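Local coordinates for bartonella effector protein (Bep) substrate of VirB T4SS (PDB 4XI8) that may transfer AMP from ATP to threonine or tyrosine side chains of target proteins, as a Fic-domain effector translocated by a type IV secretion system, at residues A[12-24]-A[87-99]. Numbering follows the deposited sequence.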
loop_
_atom_site.group_PDB
_atom_site.type_symbol
_atom_site.label_atom_id
_atom_site.label_comp_id
_atom_site.label_asym_id
_atom_site.label_seq_id
_atom_site.Cartn_x
_atom_site.Cartn_y
_atom_site.Cartn_z
ATOM N N PHE A 12 -13.897 0.255 -30.725
ATOM C CA PHE A 12 -14.408 -0.358 -31.948
ATOM C C PHE A 12 -15.884 -0.724 -31.857
ATOM O O PHE A 12 -16.628 -0.567 -32.825
ATOM C CB PHE A 12 -13.601 -1.605 -32.314
ATOM C CG PHE A 12 -14.092 -2.291 -33.557
ATOM C CD1 PHE A 12 -13.818 -1.765 -34.808
ATOM C CD2 PHE A 12 -14.833 -3.459 -33.473
ATOM C CE1 PHE A 12 -14.277 -2.391 -35.953
ATOM C CE2 PHE A 12 -15.291 -4.091 -34.613
ATOM C CZ PHE A 12 -15.012 -3.556 -35.856
ATOM N N TYR A 13 -16.308 -1.208 -30.694
ATOM C CA TYR A 13 -17.683 -1.667 -30.530
ATOM C C TYR A 13 -18.602 -0.511 -30.140
ATOM O O TYR A 13 -19.728 -0.722 -29.693
ATOM C CB TYR A 13 -17.757 -2.798 -29.500
ATOM C CG TYR A 13 -17.039 -4.060 -29.938
ATOM C CD1 TYR A 13 -17.510 -4.817 -31.001
ATOM C CD2 TYR A 13 -15.897 -4.499 -29.283
ATOM C CE1 TYR A 13 -16.858 -5.967 -31.408
ATOM C CE2 TYR A 13 -15.239 -5.647 -29.682
ATOM C CZ TYR A 13 -15.723 -6.379 -30.743
ATOM O OH TYR A 13 -15.071 -7.523 -31.141
ATOM N N GLY A 14 -18.104 0.711 -30.314
ATOM C CA GLY A 14 -18.906 1.912 -30.170
ATOM C C GLY A 14 -19.372 2.250 -28.768
ATOM O O GLY A 14 -20.535 2.595 -28.563
ATOM N N TYR A 15 -18.465 2.153 -27.803
ATOM C CA TYR A 15 -18.777 2.526 -26.429
ATOM C C TYR A 15 -18.127 3.854 -26.040
ATOM O O TYR A 15 -18.441 4.424 -24.996
ATOM C CB TYR A 15 -18.338 1.425 -25.464
ATOM C CG TYR A 15 -19.299 0.261 -25.383
ATOM C CD1 TYR A 15 -19.276 -0.752 -26.333
ATOM C CD2 TYR A 15 -20.227 0.172 -24.353
ATOM C CE1 TYR A 15 -20.153 -1.818 -26.262
ATOM C CE2 TYR A 15 -21.108 -0.891 -24.274
ATOM C CZ TYR A 15 -21.066 -1.883 -25.231
ATOM O OH TYR A 15 -21.940 -2.944 -25.158
ATOM N N THR A 16 -17.217 4.340 -26.881
ATOM C CA THR A 16 -16.508 5.583 -26.590
ATOM C C THR A 16 -16.931 6.739 -27.493
ATOM O O THR A 16 -17.731 6.565 -28.411
ATOM C CB THR A 16 -14.985 5.398 -26.720
ATOM O OG1 THR A 16 -14.653 5.081 -28.078
ATOM C CG2 THR A 16 -14.502 4.280 -25.810
ATOM N N HIS A 17 -16.380 7.918 -27.224
ATOM C CA HIS A 17 -16.634 9.103 -28.037
ATOM C C HIS A 17 -15.750 9.130 -29.279
ATOM O O HIS A 17 -14.975 8.205 -29.521
ATOM C CB HIS A 17 -16.425 10.374 -27.213
ATOM C CG HIS A 17 -17.559 10.689 -26.289
ATOM N ND1 HIS A 17 -18.878 10.445 -26.619
ATOM C CD2 HIS A 17 -17.579 11.226 -25.048
ATOM C CE1 HIS A 17 -19.656 10.818 -25.623
ATOM N NE2 HIS A 17 -18.892 11.298 -24.653
ATOM N N PHE A 18 -15.874 10.198 -30.063
ATOM C CA PHE A 18 -15.110 10.341 -31.297
ATOM C C PHE A 18 -13.612 10.506 -31.045
ATOM O O PHE A 18 -12.797 10.208 -31.919
ATOM C CB PHE A 18 -15.633 11.529 -32.108
ATOM N N ASP A 19 -13.252 10.990 -29.858
ATOM C CA ASP A 19 -11.846 11.086 -29.471
ATOM C C ASP A 19 -11.171 9.715 -29.513
ATOM O O ASP A 19 -10.046 9.584 -29.994
ATOM C CB ASP A 19 -11.700 11.739 -28.089
ATOM C CG ASP A 19 -12.514 11.046 -27.011
ATOM O OD1 ASP A 19 -12.799 9.836 -27.134
ATOM O OD2 ASP A 19 -12.872 11.728 -26.029
ATOM N N GLY A 20 -11.859 8.700 -29.000
ATOM C CA GLY A 20 -11.397 7.331 -29.136
ATOM C C GLY A 20 -11.028 6.622 -27.846
ATOM O O GLY A 20 -10.556 5.484 -27.875
ATOM N N ARG A 21 -11.246 7.278 -26.712
ATOM C CA ARG A 21 -10.837 6.710 -25.433
ATOM C C ARG A 21 -11.776 7.083 -24.290
ATOM O O ARG A 21 -11.660 6.551 -23.186
ATOM C CB ARG A 21 -9.411 7.152 -25.093
ATOM N N THR A 22 -12.709 7.991 -24.557
ATOM C CA THR A 22 -13.618 8.468 -23.520
ATOM C C THR A 22 -14.976 7.786 -23.608
ATOM O O THR A 22 -15.701 7.945 -24.589
ATOM C CB THR A 22 -13.824 9.991 -23.602
ATOM O OG1 THR A 22 -12.580 10.659 -23.352
ATOM C CG2 THR A 22 -14.855 10.447 -22.581
ATOM N N LEU A 23 -15.311 7.027 -22.569
ATOM C CA LEU A 23 -16.581 6.313 -22.502
ATOM C C LEU A 23 -17.771 7.265 -22.544
ATOM O O LEU A 23 -17.768 8.310 -21.893
ATOM C CB LEU A 23 -16.643 5.464 -21.230
ATOM C CG LEU A 23 -15.780 4.202 -21.207
ATOM C CD1 LEU A 23 -15.754 3.591 -19.816
ATOM C CD2 LEU A 23 -16.306 3.202 -22.216
ATOM N N LYS A 24 -18.786 6.898 -23.321
ATOM C CA LYS A 24 -20.023 7.665 -23.372
ATOM C C LYS A 24 -20.724 7.617 -22.022
ATOM O O LYS A 24 -21.189 6.560 -21.594
ATOM C CB LYS A 24 -20.950 7.132 -24.467
ATOM C CG LYS A 24 -20.439 7.333 -25.882
ATOM C CD LYS A 24 -21.408 6.748 -26.898
ATOM C CE LYS A 24 -20.947 7.013 -28.322
ATOM N NZ LYS A 24 -21.867 6.409 -29.324
ATOM N N THR A 87 -28.355 0.508 -27.612
ATOM C CA THR A 87 -28.651 1.764 -28.286
ATOM C C THR A 87 -28.620 2.933 -27.308
ATOM O O THR A 87 -29.444 3.012 -26.396
ATOM C CB THR A 87 -30.026 1.723 -28.978
ATOM O OG1 THR A 87 -30.067 0.632 -29.906
ATOM C CG2 THR A 87 -30.289 3.027 -29.718
ATOM N N PHE A 88 -27.663 3.836 -27.495
ATOM C CA PHE A 88 -27.570 5.030 -26.663
ATOM C C PHE A 88 -28.724 5.984 -26.952
ATOM O O PHE A 88 -29.473 5.795 -27.912
ATOM C CB PHE A 88 -26.230 5.737 -26.876
ATOM C CG PHE A 88 -25.053 4.984 -26.327
ATOM C CD1 PHE A 88 -24.658 5.156 -25.009
ATOM C CD2 PHE A 88 -24.339 4.105 -27.124
ATOM C CE1 PHE A 88 -23.577 4.466 -24.498
ATOM C CE2 PHE A 88 -23.256 3.411 -26.618
ATOM C CZ PHE A 88 -22.874 3.593 -25.302
ATOM N N SER A 89 -28.857 7.014 -26.124
ATOM C CA SER A 89 -29.955 7.968 -26.250
ATOM C C SER A 89 -29.757 8.935 -27.417
ATOM O O SER A 89 -30.589 9.812 -27.650
ATOM C CB SER A 89 -30.124 8.755 -24.948
ATOM O OG SER A 89 -28.940 9.460 -24.621
ATOM N N ASP A 90 -28.661 8.770 -28.150
ATOM C CA ASP A 90 -28.377 9.630 -29.294
ATOM C C ASP A 90 -28.558 8.881 -30.612
ATOM O O ASP A 90 -28.226 9.395 -31.681
ATOM C CB ASP A 90 -26.960 10.207 -29.195
ATOM C CG ASP A 90 -25.889 9.133 -29.076
ATOM O OD1 ASP A 90 -26.205 7.936 -29.240
ATOM O OD2 ASP A 90 -24.720 9.492 -28.821
ATOM N N GLY A 91 -29.080 7.662 -30.526
ATOM C CA GLY A 91 -29.371 6.875 -31.710
ATOM C C GLY A 91 -28.255 5.931 -32.112
ATOM O O GLY A 91 -28.455 5.042 -32.941
ATOM N N THR A 92 -27.076 6.120 -31.528
ATOM C CA THR A 92 -25.934 5.274 -31.848
ATOM C C THR A 92 -26.093 3.887 -31.241
ATOM O O THR A 92 -26.639 3.735 -30.148
ATOM C CB THR A 92 -24.613 5.889 -31.349
ATOM O OG1 THR A 92 -24.694 6.116 -29.937
ATOM C CG2 THR A 92 -24.337 7.206 -32.054
ATOM N N VAL A 93 -25.610 2.875 -31.955
ATOM C CA VAL A 93 -25.711 1.501 -31.487
ATOM C C VAL A 93 -24.324 0.894 -31.328
ATOM O O VAL A 93 -23.369 1.324 -31.976
ATOM C CB VAL A 93 -26.547 0.626 -32.444
ATOM C CG1 VAL A 93 -27.970 1.152 -32.535
ATOM C CG2 VAL A 93 -25.904 0.575 -33.820
ATOM N N THR A 94 -24.219 -0.106 -30.462
ATOM C CA THR A 94 -22.948 -0.773 -30.228
ATOM C C THR A 94 -22.806 -2.015 -31.095
ATOM O O THR A 94 -23.774 -2.484 -31.693
ATOM C CB THR A 94 -22.787 -1.172 -28.748
ATOM O OG1 THR A 94 -23.814 -2.104 -28.388
ATOM C CG2 THR A 94 -22.880 0.054 -27.853
ATOM N N LYS A 95 -21.589 -2.540 -31.159
ATOM C CA LYS A 95 -21.322 -3.765 -31.899
ATOM C C LYS A 95 -21.078 -4.907 -30.921
ATOM O O LYS A 95 -20.771 -4.677 -29.751
ATOM C CB LYS A 95 -20.125 -3.586 -32.834
ATOM C CG LYS A 95 -20.352 -2.588 -33.959
ATOM C CD LYS A 95 -19.126 -2.483 -34.854
ATOM C CE LYS A 95 -19.360 -1.515 -36.003
ATOM N NZ LYS A 95 -19.613 -0.129 -35.522
ATOM N N VAL A 96 -21.213 -6.136 -31.403
ATOM C CA VAL A 96 -21.069 -7.308 -30.550
ATOM C C VAL A 96 -19.834 -8.110 -30.936
ATOM O O VAL A 96 -19.643 -8.433 -32.109
ATOM C CB VAL A 96 -22.314 -8.214 -30.629
ATOM C CG1 VAL A 96 -22.097 -9.500 -29.841
ATOM C CG2 VAL A 96 -23.539 -7.472 -30.122
ATOM N N PRO A 97 -18.985 -8.427 -29.944
ATOM C CA PRO A 97 -17.791 -9.243 -30.181
ATOM C C PRO A 97 -18.148 -10.596 -30.781
ATOM O O PRO A 97 -18.992 -11.311 -30.240
ATOM C CB PRO A 97 -17.194 -9.407 -28.779
ATOM C CG PRO A 97 -17.695 -8.228 -28.019
ATOM C CD PRO A 97 -19.075 -7.974 -28.546
ATOM N N ILE A 98 -17.506 -10.934 -31.894
ATOM C CA ILE A 98 -17.784 -12.184 -32.586
ATOM C C ILE A 98 -17.332 -13.379 -31.747
ATOM O O ILE A 98 -16.259 -13.351 -31.139
ATOM C CB ILE A 98 -17.105 -12.208 -33.980
ATOM C CG1 ILE A 98 -17.453 -13.491 -34.738
ATOM C CG2 ILE A 98 -15.596 -12.022 -33.862
ATOM C CD1 ILE A 98 -16.907 -13.531 -36.149
ATOM N N ASN A 99 -18.175 -14.410 -31.698
ATOM C CA ASN A 99 -17.886 -15.639 -30.961
ATOM C C ASN A 99 -17.634 -15.377 -29.477
ATOM O O ASN A 99 -16.747 -15.979 -28.872
ATOM C CB ASN A 99 -16.684 -16.362 -31.577
ATOM C CG ASN A 99 -16.807 -16.520 -33.082
ATOM O OD1 ASN A 99 -17.909 -16.621 -33.620
ATOM N ND2 ASN A 99 -15.670 -16.538 -33.768
#
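Tyr13, Tyr15 and Lys24 pack against Phe88, Thr94 and Pro97 where two loops meet at the periphery of this Fic domain. One loop follows helix 8-12, which ends in a Schellman motif with Gly14 as its C-prime residue. The other, between helix 60-71 and helix 102-115, contains a type I turn from Phe88 to Gly91. In Fic proteins the loop region ahead of the central helices usually carries the flap that positions the target; residues 87-99 are consistent with part of it. The two backbones come closest at the helix end, where Lys95 N donates to Tyr13 O (3.0 Å), from above the carbonyl plane. The Tyr13 ring lies between Phe12 CD2 on one face and Pro97 CG on the other. Lys95 CB touches its edge at CD1 (3.4 Å). Thr94 CG2 sits over one face of the Tyr15 ring, 3.8 Å from its centroid, while Thr94 OG1 is hydrogen-bonded to Phe86 N. Trp77 meets Tyr15 edge-to-face and also contacts the Phe88 ring, so the two aromatics share a neighbour. Lys24 CD lies over the centre of the Phe88 ring, 3.7 Å from the centroid. Beyond CG the lysine chain is extended (chi2 179°), which carries its amine past the ring. There Lys24 NZ donates to Thr92 OG1 at 2.9 Å, and Asp90 OD2, 4.2 Å from Lys24 NZ, is too distant for a salt bridge.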